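Local coordinates for protein CHIR AB1 (Gallus gallus, PDB 2VSD) that acts as an avian Fc receptor of the immune system, a membrane protein whose extracellular immunoglobulin domain probably binds antibody Fc, at residues L8-S13 with V22-H27; C26-M31 with C73-S78. All coordinates share one frame; numbering follows the deposited sequence.

Interaction 1: residues L8-S13 with V22-H27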
loop_
_atom_site.group_PDB
_atom_site.type_symbol
_atom_site.label_atom_id
_atom_site.label_comp_id
_atom_site.label_asym_id
_atom_site.label_seq_id
_atom_site.Cartn_x
_atom_site.Cartn_y
_atom_site.Cartn_z
ATOM N N LEU A 8 5.483 9.444 13.534
ATOM C CA LEU A 8 4.267 8.728 13.917
ATOM C C LEU A 8 4.176 8.789 15.437
ATOM O O LEU A 8 5.192 8.618 16.149
ATOM C CB LEU A 8 4.349 7.287 13.396
ATOM C CG LEU A 8 3.180 6.309 13.602
ATOM C CD1 LEU A 8 1.899 6.777 12.925
ATOM C CD2 LEU A 8 3.622 4.885 13.138
ATOM N N SER A 9 2.982 9.088 15.931
ATOM C CA SER A 9 2.743 8.981 17.358
ATOM C C SER A 9 1.606 8.001 17.627
ATOM O O SER A 9 0.741 7.775 16.773
ATOM C CB SER A 9 2.457 10.358 17.967
ATOM O OG SER A 9 1.275 10.903 17.439
ATOM N N LEU A 10 1.632 7.422 18.815
ATOM C CA LEU A 10 0.601 6.482 19.250
ATOM C C LEU A 10 -0.036 6.934 20.563
ATOM O O LEU A 10 0.686 7.186 21.539
ATOM C CB LEU A 10 1.234 5.107 19.401
ATOM C CG LEU A 10 0.464 4.063 20.226
ATOM C CD1 LEU A 10 -0.778 3.590 19.472
ATOM C CD2 LEU A 10 1.369 2.887 20.586
ATOM N N HIS A 11 -1.370 7.001 20.600
ATOM C CA HIS A 11 -2.079 7.384 21.843
ATOM C C HIS A 11 -3.320 6.524 21.971
ATOM O O HIS A 11 -4.088 6.428 21.024
ATOM C CB HIS A 11 -2.503 8.863 21.831
ATOM C CG HIS A 11 -1.350 9.823 21.726
ATOM N ND1 HIS A 11 -0.905 10.321 20.519
ATOM C CD2 HIS A 11 -0.513 10.322 22.667
ATOM C CE1 HIS A 11 0.137 11.109 20.723
ATOM N NE2 HIS A 11 0.398 11.124 22.018
ATOM N N PRO A 12 -3.521 5.887 23.133
ATOM C CA PRO A 12 -2.580 5.751 24.234
ATOM C C PRO A 12 -1.466 4.764 23.857
ATOM O O PRO A 12 -1.654 3.925 22.958
ATOM C CB PRO A 12 -3.450 5.145 25.344
ATOM C CG PRO A 12 -4.468 4.327 24.558
ATOM C CD PRO A 12 -4.794 5.197 23.409
ATOM N N SER A 13 -0.328 4.850 24.541
ATOM C CA SER A 13 0.774 3.922 24.261
ATOM C C SER A 13 1.044 2.949 25.417
ATOM O O SER A 13 1.664 1.906 25.220
ATOM C CB SER A 13 2.038 4.698 23.913
ATOM O OG SER A 13 2.281 5.674 24.909
ATOM N N VAL A 22 -7.111 2.908 19.725
ATOM C CA VAL A 22 -5.840 3.612 19.599
ATOM C C VAL A 22 -5.854 4.522 18.375
ATOM O O VAL A 22 -6.582 4.286 17.415
ATOM C CB VAL A 22 -4.596 2.676 19.537
ATOM C CG1 VAL A 22 -4.450 1.855 20.816
ATOM C CG2 VAL A 22 -4.665 1.723 18.288
ATOM N N THR A 23 -5.025 5.556 18.436
ATOM C CA THR A 23 -4.888 6.499 17.356
ATOM C C THR A 23 -3.410 6.579 17.028
ATOM O O THR A 23 -2.565 6.877 17.906
ATOM C CB THR A 23 -5.393 7.913 17.754
ATOM O OG1 THR A 23 -6.805 7.870 18.001
ATOM C CG2 THR A 23 -5.135 8.881 16.595
ATOM N N LEU A 24 -3.106 6.324 15.762
ATOM C CA LEU A 24 -1.777 6.470 15.219
ATOM C C LEU A 24 -1.810 7.710 14.347
ATOM O O LEU A 24 -2.522 7.746 13.333
ATOM C CB LEU A 24 -1.418 5.262 14.328
ATOM C CG LEU A 24 -1.023 3.929 14.977
ATOM C CD1 LEU A 24 0.329 4.023 15.684
ATOM C CD2 LEU A 24 -2.103 3.357 15.891
ATOM N N ARG A 25 -1.067 8.725 14.754
ATOM C CA ARG A 25 -1.140 10.010 14.075
ATOM C C ARG A 25 0.144 10.187 13.264
ATOM O O ARG A 25 1.268 10.175 13.824
ATOM C CB ARG A 25 -1.342 11.124 15.116
ATOM C CG ARG A 25 -1.426 12.500 14.542
ATOM C CD ARG A 25 -1.804 13.512 15.629
ATOM N NE ARG A 25 -1.595 14.881 15.152
ATOM C CZ ARG A 25 -2.533 15.642 14.591
ATOM N NH1 ARG A 25 -3.774 15.186 14.432
ATOM N NH2 ARG A 25 -2.225 16.874 14.200
ATOM N N CYS A 26 -0.018 10.360 11.951
ATOM C CA CYS A 26 1.126 10.451 11.058
ATOM C C CYS A 26 1.279 11.908 10.687
ATOM O O CYS A 26 0.385 12.488 10.038
ATOM C CB CYS A 26 0.937 9.610 9.787
ATOM S SG CYS A 26 2.415 9.542 8.713
ATOM N N HIS A 27 2.401 12.481 11.101
ATOM C CA HIS A 27 2.676 13.915 10.885
ATOM C C HIS A 27 3.478 14.143 9.632
ATOM O O HIS A 27 4.537 13.563 9.462
ATOM C CB HIS A 27 3.466 14.481 12.063
ATOM C CG HIS A 27 2.740 14.395 13.366
ATOM N ND1 HIS A 27 2.895 13.337 14.240
ATOM C CD2 HIS A 27 1.850 15.236 13.945
ATOM C CE1 HIS A 27 2.129 13.526 15.300
ATOM N NE2 HIS A 27 1.488 14.674 15.149
HETATM O O HOH W 1 -1.781 9.724 18.113
HETATM O O HOH W 2 -7.167 6.893 20.944
#

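Interaction 2: residues C26-M31 with C73-S78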
loop_
_atom_site.group_PDB
_atom_site.type_symbol
_atom_site.label_atom_id
_atom_site.label_comp_id
_atom_site.label_asym_id
_atom_site.label_seq_id
_atom_site.Cartn_x
_atom_site.Cartn_y
_atom_site.Cartn_z
ATOM N N CYS A 26 -0.018 10.360 11.951
ATOM C CA CYS A 26 1.126 10.451 11.058
ATOM C C CYS A 26 1.279 11.908 10.687
ATOM O O CYS A 26 0.385 12.488 10.038
ATOM C CB CYS A 26 0.937 9.610 9.787
ATOM S SG CYS A 26 2.415 9.542 8.713
ATOM N N HIS A 27 2.401 12.481 11.101
ATOM C CA HIS A 27 2.676 13.915 10.885
ATOM C C HIS A 27 3.478 14.143 9.632
ATOM O O HIS A 27 4.537 13.563 9.462
ATOM C CB HIS A 27 3.466 14.481 12.063
ATOM C CG HIS A 27 2.740 14.395 13.366
ATOM N ND1 HIS A 27 2.895 13.337 14.240
ATOM C CD2 HIS A 27 1.850 15.236 13.945
ATOM C CE1 HIS A 27 2.129 13.526 15.300
ATOM N NE2 HIS A 27 1.488 14.674 15.149
ATOM N N LEU A 28 2.979 15.010 8.755
ATOM C CA LEU A 28 3.724 15.330 7.540
ATOM C C LEU A 28 3.438 16.758 7.070
ATOM O O LEU A 28 2.634 17.446 7.693
ATOM C CB LEU A 28 3.531 14.270 6.431
ATOM C CG LEU A 28 2.308 13.484 5.894
ATOM C CD1 LEU A 28 1.153 13.244 6.877
ATOM C CD2 LEU A 28 1.789 13.991 4.531
ATOM N N PRO A 29 4.110 17.209 5.988
ATOM C CA PRO A 29 3.880 18.582 5.510
ATOM C C PRO A 29 2.472 18.863 4.982
ATOM O O PRO A 29 1.712 17.934 4.666
ATOM C CB PRO A 29 4.911 18.749 4.386
ATOM C CG PRO A 29 5.948 17.697 4.638
ATOM C CD PRO A 29 5.135 16.530 5.178
ATOM N N ARG A 30 2.143 20.153 4.864
ATOM C CA ARG A 30 0.836 20.584 4.362
ATOM C C ARG A 30 0.781 20.519 2.835
ATOM O O ARG A 30 0.653 21.549 2.144
ATOM C CB ARG A 30 0.512 21.999 4.841
ATOM C CG ARG A 30 0.256 22.111 6.337
ATOM C CD ARG A 30 -0.267 23.496 6.649
ATOM N NE ARG A 30 -0.140 23.843 8.059
ATOM C CZ ARG A 30 -1.133 23.782 8.942
ATOM N NH1 ARG A 30 -2.344 23.374 8.570
ATOM N NH2 ARG A 30 -0.916 24.136 10.204
ATOM N N MET A 31 0.922 19.301 2.318
ATOM C CA MET A 31 0.661 18.985 0.910
ATOM C C MET A 31 -0.417 17.905 0.867
ATOM O O MET A 31 -0.533 17.122 1.802
ATOM C CB MET A 31 1.930 18.470 0.234
ATOM C CG MET A 31 2.584 17.272 0.932
ATOM S SD MET A 31 4.108 16.749 0.145
ATOM C CE MET A 31 5.306 17.920 0.798
ATOM N N CYS A 73 4.621 4.825 9.316
ATOM C CA CYS A 73 3.826 5.475 8.269
ATOM C C CYS A 73 4.717 6.012 7.145
ATOM O O CYS A 73 5.917 6.241 7.362
ATOM C CB CYS A 73 2.848 6.530 8.840
ATOM S SG CYS A 73 3.593 8.052 9.506
ATOM N N ARG A 74 4.109 6.147 5.960
ATOM C CA ARG A 74 4.769 6.478 4.701
ATOM C C ARG A 74 3.768 7.365 3.979
ATOM O O ARG A 74 2.554 7.167 4.110
ATOM C CB ARG A 74 4.926 5.160 3.933
ATOM C CG ARG A 74 5.634 5.170 2.648
ATOM C CD ARG A 74 5.851 3.738 2.294
ATOM N NE ARG A 74 6.508 3.554 1.012
ATOM C CZ ARG A 74 5.965 2.991 -0.055
ATOM N NH1 ARG A 74 4.702 2.564 -0.062
ATOM N NH2 ARG A 74 6.699 2.895 -1.151
ATOM N N TYR A 75 4.226 8.334 3.195
ATOM C CA TYR A 75 3.268 9.097 2.371
ATOM C C TYR A 75 3.785 9.291 0.956
ATOM O O TYR A 75 4.983 9.147 0.728
ATOM C CB TYR A 75 2.847 10.425 3.014
ATOM C CG TYR A 75 3.936 11.460 3.116
ATOM C CD1 TYR A 75 4.851 11.437 4.173
ATOM C CD2 TYR A 75 4.032 12.494 2.179
ATOM C CE1 TYR A 75 5.865 12.399 4.284
ATOM C CE2 TYR A 75 5.044 13.464 2.276
ATOM C CZ TYR A 75 5.960 13.407 3.329
ATOM O OH TYR A 75 6.972 14.358 3.462
ATOM N N GLN A 76 2.847 9.544 0.035
ATOM C CA GLN A 76 3.109 9.559 -1.402
ATOM C C GLN A 76 2.299 10.630 -2.106
ATOM O O GLN A 76 1.141 10.909 -1.765
ATOM C CB GLN A 76 2.765 8.199 -2.054
ATOM C CG GLN A 76 3.469 6.990 -1.480
ATOM C CD GLN A 76 3.214 5.729 -2.305
ATOM O OE1 GLN A 76 2.077 5.457 -2.714
ATOM N NE2 GLN A 76 4.269 4.967 -2.553
ATOM N N VAL A 77 2.931 11.218 -3.120
ATOM C CA VAL A 77 2.271 12.172 -3.996
ATOM C C VAL A 77 2.554 11.779 -5.449
ATOM O O VAL A 77 3.531 11.103 -5.729
ATOM C CB VAL A 77 2.760 13.629 -3.740
ATOM C CG1 VAL A 77 2.363 14.072 -2.343
ATOM C CG2 VAL A 77 4.266 13.737 -3.944
ATOM N N SER A 78 1.696 12.216 -6.366
ATOM C CA SER A 78 1.882 11.861 -7.786
ATOM C C SER A 78 2.356 13.023 -8.669
ATOM O O SER A 78 2.573 12.841 -9.871
ATOM C CB SER A 78 0.607 11.241 -8.368
ATOM O OG SER A 78 -0.481 12.101 -8.193
#

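Interaction 1: residues L8-S13 with V22-H27
L8 reaches over the neighbouring strand to L24, and S9 pairs with R25 through two backbone bonds; together they show how the first two strands of an immunoglobulin sandwich join. Segments 8-13 and 22-27 form an antiparallel hairpin at one side of a three-strand sheet, with strand 55-61 completing it beyond 22-27. On the core face, L8 holds CG anti to its own nitrogen (chi1 -178°), a choice that swings CD1 across the hairpin. There CD1 lies 3.9 Å from L24 CB and 3.6 Å from R25 O, so one methyl meets both an apolar side chain and the backbone. L24 also runs alongside L10, its CD2 being 3.8 Å from L10 CD1, while L10 CD1 touches V22 too. L37 and Y71 of the facing sheet pack on L8 and L24, placing this row of leucines in the interior of the sandwich. The polar pairing follows the usual antiparallel pattern: S9 N gives a bond of 2.9 Å to R25 O, and R25 N returns one of 2.9 Å to S9 O; H11 and T23 repeat the exchange. On the outer face, the S9 hydroxyl sits between its backbone nitrogen and carbonyl carbon (chi1 64°), which sets OG 3.5 Å from R25 CB. R25 itself stretches away along an extended chain, and its NH1 ends in a salt bridge with E57. T23 OG1 is hydrogen-bonded to S59 OG on the same strand. A water bridges this face: it donates to T23 O, lies 2.6 Å from H11 ND1 in the plane of that ring, and is bonded weakly to S9 OG. That same OG approaches the edge of the H27 ring, 3.5 Å from CE1.

Interaction 2: residues C26-M31 with C73-S78
C26 and C73 are joined covalently, SG to SG at 2.1 Å, with a torsion of 81° about the sulfur-sulfur bond. The two cysteines stand on different sheets and aim at each other, C26 SG lying anti to its backbone nitrogen (chi1 -174°). Next comes the aromatic packing, all of it on Y75. L28 makes a CH-pi contact, its CD2 resting over one face of the ring 3.8 Å from the centroid, while its CB and CG lie along the CE1-CD1 side. At the ring edge, M31 forms a Met-aromatic contact, SD being 4.0 Å from Y75 CE2. Apolar packing extends this grouping: P29 CD packs 3.7 Å from Y75 CZ, the two side chains crossing at about a right angle, and the M31 sulfur also meets V77 CG1 at 4.0 Å. The hydroxyl of Y75 is hydrogen-bonded to P4 O, so the buried ring has a fixed polar end. Losing the ring to an alanine here would probably open a gap between L28 and M31 and leave P4 O without its hydroxyl mate. R74 and Q76 point away from this core, and both bind D46 of the second subunit, R74 through a salt bridge. A buried disulfide linking the two sheets, with aromatic and aliphatic side chains packed beside it, is the signature of the immunoglobulin fold.

C26 and H27 lie in segments of both interactions, but only C26 makes contacts in both; the CB of H27 points away from 73-78. Interaction 2 begins where strand 21-27 leaves interaction 1, and the two centres lie 15 Å apart. The contacts also touch directly, L8 CD2 packing 4.0 Å from C73 N. Interaction 1 joins the edge strand 7-11 to its neighbour within one sheet, whereas interaction 2 fastens that sheet to the facing one, and C26 takes part in both operations. No ligand pocket is involved; the bound sugar nearest the hairpin, a NAG of the attached glycan, lies about 12 Å from the side chain of L10.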